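Local structure of aldehyde dehydrogenase family protein (Pseudomonas syringae pv. tomato, 6X9L) at residues 278-283 against 312-317. The protein oxidises long-chain aliphatic aldehydes, probably with NAD+ as the electron acceptor, and binds octanal. The protein carries 1 engineered substitution. Sequence-based numbering, arbitrary orientation.
Sequences PGVMAA and AQTAGT
Val280 lays its branched end against the hydroxyl of Thr314, the two side chains meeting at a slant. From CB outward every atom of the valine faces that oxygen: CB lies 3.6 Å from Thr314 OG1, and CG2 is 3.7 Å from OG1. CG1, set anti to the backbone N, approaches OG1 to 3.5 Å and also lies 4.4 Å from Ala315 N. The polar atom against this aliphatic surface is held by its own helix: with chi1 at 59°, Thr314 OG1 turns back and hydrogen-bonds Leu310 O and, weakly, Ala311 O. The two helices, 272-284 and 304-316, pack side by side on the seven-stranded sheet at the core of the catalytic domain of the aldehyde dehydrogenase fold; the axes of the two short segments approach to 9.4 Å, with a crossing angle of -49°. Val280 also rests on Leu397 in strand 396-402 of that sheet, while Ala315 reaches Cys358 in strand 355-358. Beside the valine, Met281 bends at chi2 and chi3 and brings CE to 4.2 Å from Thr314 O. That same carbonyl accepts a hydrogen bond from Thr317 OG1 at 3.1 Å, the donor tilted 28° from the carbonyl plane.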
# COMPACT_ATOMS: atom_id res chain seq x y z
N PRO A 278 19.75 19.72 -22.79
CA PRO A 278 19.55 19.30 -21.42
C PRO A 278 18.69 18.04 -21.36
O PRO A 278 18.93 17.27 -20.53
CB PRO A 278 18.89 20.51 -20.77
CG PRO A 278 19.36 21.63 -21.62
CD PRO A 278 19.28 21.06 -23.01
N GLY A 279 17.68 17.94 -22.21
CA GLY A 279 16.89 16.72 -22.24
C GLY A 279 17.71 15.49 -22.60
O GLY A 279 17.58 14.44 -21.97
N VAL A 280 18.57 15.61 -23.62
CA VAL A 280 19.47 14.52 -24.01
C VAL A 280 20.39 14.17 -22.86
O VAL A 280 20.56 13.00 -22.50
CB VAL A 280 20.27 14.91 -25.26
CG1 VAL A 280 21.29 13.84 -25.58
CG2 VAL A 280 19.35 15.17 -26.46
N MET A 281 21.02 15.18 -22.26
CA MET A 281 21.84 14.95 -21.08
C MET A 281 21.03 14.29 -19.97
O MET A 281 21.50 13.35 -19.32
CB MET A 281 22.46 16.26 -20.62
CG MET A 281 23.47 16.84 -21.59
SD MET A 281 24.84 15.71 -21.94
CE MET A 281 24.18 14.64 -23.21
N ALA A 282 19.80 14.74 -19.75
CA ALA A 282 18.96 14.09 -18.75
C ALA A 282 18.67 12.64 -19.12
O ALA A 282 18.72 11.75 -18.26
CB ALA A 282 17.64 14.86 -18.58
N ALA A 283 18.35 12.37 -20.38
CA ALA A 283 18.05 11.00 -20.76
C ALA A 283 19.24 10.09 -20.51
O ALA A 283 19.07 8.94 -20.08
CB ALA A 283 17.60 10.94 -22.22
N ALA A 312 21.73 14.67 -31.98
CA ALA A 312 22.98 14.12 -32.47
C ALA A 312 24.15 14.98 -32.03
O ALA A 312 25.19 14.46 -31.60
CB ALA A 312 22.94 14.04 -34.00
N GLN A 313 23.97 16.30 -32.10
CA GLN A 313 25.03 17.24 -31.74
C GLN A 313 25.45 17.07 -30.28
O GLN A 313 26.65 16.95 -29.98
CB GLN A 313 24.52 18.65 -32.00
CG GLN A 313 25.56 19.62 -32.39
CD GLN A 313 24.96 20.98 -32.62
OE1 GLN A 313 23.89 21.10 -33.23
NE2 GLN A 313 25.62 22.01 -32.11
N THR A 314 24.49 17.07 -29.36
CA THR A 314 24.87 16.96 -27.95
C THR A 314 25.30 15.55 -27.59
O THR A 314 26.21 15.37 -26.77
CB THR A 314 23.73 17.44 -27.06
OG1 THR A 314 22.58 16.65 -27.32
CG2 THR A 314 23.41 18.90 -27.36
N ALA A 315 24.69 14.54 -28.21
CA ALA A 315 25.15 13.17 -28.00
C ALA A 315 26.61 13.02 -28.40
O ALA A 315 27.42 12.50 -27.62
CB ALA A 315 24.28 12.19 -28.79
N GLY A 316 26.98 13.49 -29.59
CA GLY A 316 28.33 13.32 -30.12
C GLY A 316 29.42 13.96 -29.28
O GLY A 316 30.60 13.64 -29.48
N THR A 317 29.07 14.84 -28.35
CA THR A 317 30.05 15.49 -27.52
C THR A 317 30.12 14.90 -26.12
O THR A 317 30.80 15.45 -25.26
CB THR A 317 29.74 16.98 -27.44
OG1 THR A 317 28.73 17.19 -26.46
CG2 THR A 317 29.22 17.46 -28.77